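Local coordinates for VgrG protein (Vibrio cholerae, PDB 4DTH) that binds ATP and magnesium through its actin cross-linking domain and, as a secreted toxin, probably links G-actin monomers covalently into oligomers, at residues G26-L31 / E90-P95; Y230-Y235 / K300-Q305. All blocks are in the same frame, centred on the assembly; numbering follows the deposited sequence.

Contact 1: G26-L31 / E90-P95. With MG (magnesium ion), chain E; ATP (adenosine-5'-triphosphate), chain B.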
loop_
_atom_site.group_PDB
_atom_site.type_symbol
_atom_site.label_atom_id
_atom_site.label_comp_id
_atom_site.label_asym_id
_atom_site.label_seq_id
_atom_site.Cartn_x
_atom_site.Cartn_y
_atom_site.Cartn_z
ATOM N N GLY A 26 -6.388 4.595 -3.987
ATOM C CA GLY A 26 -5.876 5.283 -2.813
ATOM C C GLY A 26 -4.501 5.823 -3.129
ATOM O O GLY A 26 -3.833 5.322 -4.041
ATOM N N ILE A 27 -4.081 6.877 -2.422
ATOM C CA ILE A 27 -2.770 7.486 -2.660
ATOM C C ILE A 27 -2.020 7.681 -1.342
ATOM O O ILE A 27 -2.640 7.850 -0.292
ATOM C CB ILE A 27 -2.821 8.801 -3.503
ATOM C CG1 ILE A 27 -3.611 9.926 -2.769
ATOM C CG2 ILE A 27 -3.357 8.552 -4.937
ATOM C CD1 ILE A 27 -3.479 11.362 -3.376
ATOM N N GLU A 28 -0.688 7.639 -1.415
ATOM C CA GLU A 28 0.228 7.844 -0.293
ATOM C C GLU A 28 1.156 8.943 -0.717
ATOM O O GLU A 28 1.671 8.924 -1.839
ATOM C CB GLU A 28 1.008 6.571 0.042
ATOM C CG GLU A 28 0.146 5.480 0.641
ATOM C CD GLU A 28 0.814 4.120 0.660
ATOM O OE1 GLU A 28 1.127 3.585 -0.429
ATOM O OE2 GLU A 28 1.030 3.591 1.771
ATOM N N ASN A 29 1.331 9.938 0.145
ATOM C CA ASN A 29 2.070 11.130 -0.214
ATOM C C ASN A 29 2.940 11.622 0.942
ATOM O O ASN A 29 2.436 12.260 1.875
ATOM C CB ASN A 29 1.003 12.172 -0.592
ATOM C CG ASN A 29 1.477 13.479 -1.142
ATOM O OD1 ASN A 29 0.775 14.493 -1.032
ATOM N ND2 ASN A 29 2.611 13.474 -1.792
ATOM N N GLU A 30 4.247 11.313 0.873
ATOM C CA GLU A 30 5.197 11.717 1.912
ATOM C C GLU A 30 5.580 13.180 1.707
ATOM O O GLU A 30 5.921 13.587 0.601
ATOM C CB GLU A 30 6.428 10.802 1.913
ATOM C CG GLU A 30 7.306 10.923 3.148
ATOM C CD GLU A 30 8.591 10.118 3.081
ATOM O OE1 GLU A 30 9.226 9.943 4.143
ATOM O OE2 GLU A 30 8.958 9.651 1.979
ATOM N N LEU A 31 5.483 13.974 2.761
ATOM C CA LEU A 31 5.786 15.402 2.676
ATOM C C LEU A 31 7.256 15.698 2.939
ATOM O O LEU A 31 7.908 14.989 3.709
ATOM C CB LEU A 31 4.924 16.192 3.673
ATOM C CG LEU A 31 3.402 16.056 3.579
ATOM C CD1 LEU A 31 2.740 16.894 4.619
ATOM C CD2 LEU A 31 2.863 16.433 2.181
ATOM N N GLU A 90 3.295 11.408 6.289
ATOM C CA GLU A 90 2.739 10.875 5.062
ATOM C C GLU A 90 1.227 11.064 5.063
ATOM O O GLU A 90 0.555 10.693 6.032
ATOM C CB GLU A 90 3.111 9.403 4.895
ATOM C CG GLU A 90 2.615 8.807 3.585
ATOM C CD GLU A 90 2.916 7.332 3.452
ATOM O OE1 GLU A 90 2.643 6.582 4.417
ATOM O OE2 GLU A 90 3.400 6.921 2.375
ATOM N N LEU A 91 0.703 11.647 3.984
ATOM C CA LEU A 91 -0.737 11.861 3.812
ATOM C C LEU A 91 -1.260 10.665 3.029
ATOM O O LEU A 91 -0.739 10.350 1.956
ATOM C CB LEU A 91 -1.050 13.195 3.105
ATOM C CG LEU A 91 -0.395 14.469 3.686
ATOM C CD1 LEU A 91 -0.925 15.708 2.993
ATOM C CD2 LEU A 91 -0.598 14.571 5.204
ATOM N N VAL A 92 -2.215 9.939 3.631
ATOM C CA VAL A 92 -2.742 8.679 3.076
ATOM C C VAL A 92 -4.228 8.855 2.795
ATOM O O VAL A 92 -5.017 9.010 3.729
ATOM C CB VAL A 92 -2.459 7.486 4.044
ATOM C CG1 VAL A 92 -3.011 6.179 3.480
ATOM C CG2 VAL A 92 -0.966 7.348 4.337
ATOM N N SER A 93 -4.619 8.859 1.516
ATOM C CA SER A 93 -6.027 9.096 1.205
ATOM C C SER A 93 -6.952 7.967 1.629
ATOM O O SER A 93 -6.528 6.809 1.712
ATOM C CB SER A 93 -6.220 9.386 -0.283
ATOM O OG SER A 93 -6.119 8.211 -1.077
ATOM N N TYR A 94 -8.219 8.317 1.893
ATOM C CA TYR A 94 -9.291 7.345 2.073
ATOM C C TYR A 94 -9.606 6.963 0.624
ATOM O O TYR A 94 -9.711 7.861 -0.224
ATOM C CB TYR A 94 -10.515 7.980 2.755
ATOM C CG TYR A 94 -10.321 8.083 4.251
ATOM C CD1 TYR A 94 -9.629 9.154 4.812
ATOM C CD2 TYR A 94 -10.758 7.070 5.101
ATOM C CE1 TYR A 94 -9.411 9.235 6.184
ATOM C CE2 TYR A 94 -10.542 7.138 6.478
ATOM C CZ TYR A 94 -9.871 8.228 7.016
ATOM O OH TYR A 94 -9.636 8.307 8.367
ATOM N N PRO A 95 -9.645 5.663 0.267
ATOM C CA PRO A 95 -9.884 5.309 -1.142
ATOM C C PRO A 95 -11.192 5.848 -1.696
ATOM O O PRO A 95 -12.132 6.121 -0.933
ATOM C CB PRO A 95 -9.877 3.777 -1.124
ATOM C CG PRO A 95 -10.258 3.419 0.305
ATOM C CD PRO A 95 -9.525 4.449 1.101
HETATM MG MG MG E . 0.976 4.204 4.261
HETATM P PG ATP B . 2.501 -1.366 3.869
HETATM O O1G ATP B . 2.846 -1.305 2.415
HETATM O O2G ATP B . 2.091 -2.756 4.268
HETATM O O3G ATP B . 3.645 -0.939 4.743
HETATM P PB ATP B . 0.384 0.050 5.216
HETATM O O1B ATP B . 0.005 -1.124 6.028
HETATM O O2B ATP B . 1.125 1.026 6.098
HETATM O O3B ATP B . 1.264 -0.373 4.089
HETATM P PA ATP B . -2.178 0.205 4.024
HETATM O O1A ATP B . -2.113 -1.272 4.024
HETATM O O2A ATP B . -3.365 0.616 4.900
HETATM O O3A ATP B . -0.924 0.753 4.612
HETATM O "O5'" ATP B . -2.362 0.712 2.512
HETATM C "C5'" ATP B . -2.708 2.097 2.350
HETATM C "C4'" ATP B . -3.003 2.449 0.916
HETATM O "O4'" ATP B . -4.053 1.583 0.395
HETATM C "C3'" ATP B . -3.529 3.873 0.732
HETATM O "O3'" ATP B . -3.098 4.460 -0.494
HETATM C "C2'" ATP B . -5.035 3.657 0.758
HETATM O "O2'" ATP B . -5.784 4.741 0.234
HETATM C "C1'" ATP B . -5.115 2.397 -0.079
HETATM N N9 ATP B . -6.373 1.648 -0.015
HETATM C C8 ATP B . -6.964 1.116 1.099
HETATM N N7 ATP B . -8.086 0.486 0.847
HETATM C C5 ATP B . -8.246 0.615 -0.525
HETATM C C6 ATP B . -9.229 0.156 -1.424
HETATM N N6 ATP B . -10.299 -0.563 -1.060
HETATM N N1 ATP B . -9.067 0.449 -2.735
HETATM C C2 ATP B . -7.995 1.151 -3.115
HETATM N N3 ATP B . -7.006 1.633 -2.366
HETATM C C4 ATP B . -7.188 1.335 -1.067
#
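The ATP and magnesium site is built here on two antiparallel strands, with Glu28 and Val92 facing each other on the ligand side and Asn29 and Leu91 on the reverse. Leu91 N reaches Asn29 O at 2.8 Å and Asn29 N returns a bond to Leu91 O, which makes the two a hydrogen-bonded pair. Further along, the Ile27 carbonyl takes Ser93 N, while Ile27 N turns to the serine hydroxyl, 2.8 Å from Ser93 OG. The Ser93 torsion (chi1 75°) sets OG between its own N and carbonyl carbon, within reach of that amide. The carbonyl of Ser93 accepts the ribose hydroxyl, O2' of ATP lying 2.6 Å from Ser93 O. Gly26 CA approaches the same O2' to 3.1 Å, and Pro95 lays CG against the adenine, 3.5 Å from C5. Glu28 OE2 binds one magnesium ion at 2.6 Å; Glu90, the other protein residue of that site, holds OE1 at a longer 2.9 Å. Glu28 also joins Gln174 and Glu351 at a second magnesium. On the far side Leu31 and Leu91 cross at about a right angle, where Leu31 touches Phe118 and Leu91 touches Met111 of helix 101-124. The antiparallel pair thus turns Glu28, Glu90 and Val92 to the metal and sugar of the ATP site, and Asn29 and Leu91 to helix 101-124.

Contact 2: Y230-Y235 / K300-Q305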
loop_
_atom_site.group_PDB
_atom_site.type_symbol
_atom_site.label_atom_id
_atom_site.label_comp_id
_atom_site.label_asym_id
_atom_site.label_seq_id
_atom_site.Cartn_x
_atom_site.Cartn_y
_atom_site.Cartn_z
ATOM N N TYR A 230 -2.669 -15.865 -12.065
ATOM C CA TYR A 230 -2.409 -14.860 -11.037
ATOM C C TYR A 230 -1.547 -15.451 -9.914
ATOM O O TYR A 230 -0.472 -14.912 -9.619
ATOM C CB TYR A 230 -3.742 -14.308 -10.490
ATOM C CG TYR A 230 -3.567 -13.298 -9.374
ATOM C CD1 TYR A 230 -3.120 -12.004 -9.641
ATOM C CD2 TYR A 230 -3.800 -13.646 -8.049
ATOM C CE1 TYR A 230 -2.935 -11.078 -8.618
ATOM C CE2 TYR A 230 -3.635 -12.723 -7.017
ATOM C CZ TYR A 230 -3.199 -11.441 -7.308
ATOM O OH TYR A 230 -3.011 -10.543 -6.291
ATOM N N LEU A 231 -2.014 -16.556 -9.295
ATOM C CA LEU A 231 -1.293 -17.206 -8.194
ATOM C C LEU A 231 0.057 -17.744 -8.634
ATOM O O LEU A 231 1.047 -17.491 -7.952
ATOM C CB LEU A 231 -2.130 -18.325 -7.558
ATOM C CG LEU A 231 -3.296 -17.879 -6.682
ATOM C CD1 LEU A 231 -4.054 -19.085 -6.147
ATOM C CD2 LEU A 231 -2.813 -16.985 -5.508
ATOM N N THR A 232 0.117 -18.456 -9.780
ATOM C CA THR A 232 1.397 -18.984 -10.262
ATOM C C THR A 232 2.394 -17.848 -10.496
ATOM O O THR A 232 3.540 -17.983 -10.093
ATOM C CB THR A 232 1.230 -19.894 -11.487
ATOM O OG1 THR A 232 0.290 -20.929 -11.184
ATOM C CG2 THR A 232 2.540 -20.531 -11.903
ATOM N N SER A 233 1.951 -16.724 -11.102
ATOM C CA SER A 233 2.836 -15.575 -11.340
ATOM C C SER A 233 3.415 -15.048 -10.020
ATOM O O SER A 233 4.614 -14.796 -9.944
ATOM C CB SER A 233 2.108 -14.468 -12.096
ATOM O OG SER A 233 1.774 -14.920 -13.404
ATOM N N ILE A 234 2.576 -14.932 -8.976
ATOM C CA ILE A 234 3.015 -14.465 -7.655
ATOM C C ILE A 234 3.985 -15.463 -7.015
ATOM O O ILE A 234 5.021 -15.048 -6.495
ATOM C CB ILE A 234 1.810 -14.139 -6.736
ATOM C CG1 ILE A 234 1.108 -12.852 -7.227
ATOM C CG2 ILE A 234 2.258 -14.005 -5.244
ATOM C CD1 ILE A 234 -0.122 -12.462 -6.454
ATOM N N TYR A 235 3.640 -16.768 -7.044
ATOM C CA TYR A 235 4.486 -17.808 -6.442
ATOM C C TYR A 235 5.862 -17.853 -7.108
ATOM O O TYR A 235 6.873 -17.909 -6.407
ATOM C CB TYR A 235 3.821 -19.196 -6.524
ATOM C CG TYR A 235 2.686 -19.471 -5.555
ATOM C CD1 TYR A 235 1.776 -18.473 -5.205
ATOM C CD2 TYR A 235 2.444 -20.759 -5.090
ATOM C CE1 TYR A 235 0.674 -18.748 -4.393
ATOM C CE2 TYR A 235 1.358 -21.042 -4.265
ATOM C CZ TYR A 235 0.459 -20.042 -3.944
ATOM O OH TYR A 235 -0.587 -20.337 -3.108
ATOM N N LYS A 300 -3.372 -27.775 -7.124
ATOM C CA LYS A 300 -2.642 -28.988 -7.491
ATOM C C LYS A 300 -1.689 -28.732 -8.667
ATOM O O LYS A 300 -0.578 -29.261 -8.663
ATOM C CB LYS A 300 -3.622 -30.141 -7.809
ATOM C CG LYS A 300 -3.616 -31.271 -6.772
ATOM C CD LYS A 300 -4.988 -31.483 -6.133
ATOM C CE LYS A 300 -4.999 -32.524 -5.037
ATOM N NZ LYS A 300 -6.161 -33.443 -5.187
ATOM N N HIS A 301 -2.088 -27.875 -9.628
ATOM C CA HIS A 301 -1.282 -27.550 -10.811
ATOM C C HIS A 301 -0.165 -26.522 -10.608
ATOM O O HIS A 301 0.720 -26.413 -11.462
ATOM C CB HIS A 301 -2.175 -27.183 -11.999
ATOM C CG HIS A 301 -2.846 -28.371 -12.607
ATOM N ND1 HIS A 301 -4.091 -28.794 -12.178
ATOM C CD2 HIS A 301 -2.415 -29.204 -13.582
ATOM C CE1 HIS A 301 -4.381 -29.861 -12.911
ATOM N NE2 HIS A 301 -3.408 -30.134 -13.780
ATOM N N ILE A 302 -0.175 -25.788 -9.485
ATOM C CA ILE A 302 0.871 -24.791 -9.219
ATOM C C ILE A 302 2.221 -25.435 -8.872
ATOM O O ILE A 302 3.240 -24.965 -9.368
ATOM C CB ILE A 302 0.439 -23.732 -8.172
ATOM C CG1 ILE A 302 -0.829 -22.984 -8.639
ATOM C CG2 ILE A 302 1.590 -22.730 -7.893
ATOM C CD1 ILE A 302 -1.438 -22.007 -7.602
ATOM N N LYS A 303 2.226 -26.459 -7.990
ATOM C CA LYS A 303 3.438 -27.167 -7.518
ATOM C C LYS A 303 4.437 -27.490 -8.668
ATOM O O LYS A 303 5.598 -27.081 -8.557
ATOM C CB LYS A 303 3.086 -28.455 -6.720
ATOM C CG LYS A 303 2.274 -28.251 -5.431
ATOM C CD LYS A 303 2.016 -29.594 -4.699
ATOM C CE LYS A 303 1.145 -29.417 -3.471
ATOM N NZ LYS A 303 1.292 -30.518 -2.481
ATOM N N PRO A 304 4.026 -28.134 -9.797
ATOM C CA PRO A 304 5.012 -28.422 -10.859
ATOM C C PRO A 304 5.569 -27.196 -11.563
ATOM O O PRO A 304 6.680 -27.272 -12.077
ATOM C CB PRO A 304 4.261 -29.337 -11.843
ATOM C CG PRO A 304 2.962 -29.645 -11.225
ATOM C CD PRO A 304 2.698 -28.702 -10.117
ATOM N N GLN A 305 4.817 -26.086 -11.599
ATOM C CA GLN A 305 5.296 -24.836 -12.202
ATOM C C GLN A 305 6.506 -24.315 -11.406
ATOM O O GLN A 305 7.495 -23.891 -12.003
ATOM C CB GLN A 305 4.182 -23.785 -12.270
ATOM C CG GLN A 305 2.990 -24.217 -13.133
ATOM C CD GLN A 305 3.291 -24.288 -14.611
ATOM O OE1 GLN A 305 4.222 -23.648 -15.131
ATOM N NE2 GLN A 305 2.504 -25.082 -15.326
#
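Ile302 is the residue to look at first: its side chain leaves helix 300-305 and pushes in among Leu231, Thr232 and Tyr235 of helix 230-235. The axes stay 10.1 Å apart at closest and run in broadly the same direction, crossing at -34°, so these side chains bridge the gap between the backbones. The branches of the isoleucine spread over different neighbours, with Thr232 OG1 near both. The long arm ends with CD1 3.7 Å from Leu231 CB, and its CG1 passes Thr232 OG1 at 3.5 Å. The short branch, CG2, heads for the tyrosine, where it sits 3.5 Å from Tyr235 CD2, approaching the ring obliquely.

Thr232 is the counterpart on the other helix, its side chain lying alongside that of Ile302 and pointing the other way. Its methyl, anti to the backbone N (chi1 -54° for OG1), bears on the next turn of the partner, with CG2 3.7 Å from Gln305 CB. Its hydroxyl bonds back to the carbonyl of Phe228 in its own helix, so the polar atom is satisfied even while hydrocarbon presses against it.

Tyr235 closes the far flank of Ile302, and its ring is also stacked with Phe322 of helix 312-323. Leu205 of helix 204-212 touches both Thr232 and Gln305, covering that end of the interface. The helix carrying Ile302 is kinked at Pro304, whose N makes no bond to the preceding turn, and the Gln305 N to Ile302 O bond is weak. With neither a hydrogen bond nor a salt bridge between the segments, and the threonine hydroxyl satisfied by Phe228 O, the two are held to each other by van der Waals fit and the burial of apolar surface.

Contact 1 is complete before contact 2 opens along the chain, and all four segments belong to the actin cross-linking domain. Their centres lie 33 Å apart and their nearest atoms about 16 Å, so the two do not touch. They share no secondary-structure element: contact 1 joins strands 24-30 and 85-97 some 10 Å from the centre of the chain, whereas contact 2 joins helices 221-245 and 292-307 about 24 Å out. The protein thus sets its nucleotide and metal site on beta structure near the middle, while contact 2 packs two helices of the helical part by apolar side chains, well away from the ligands.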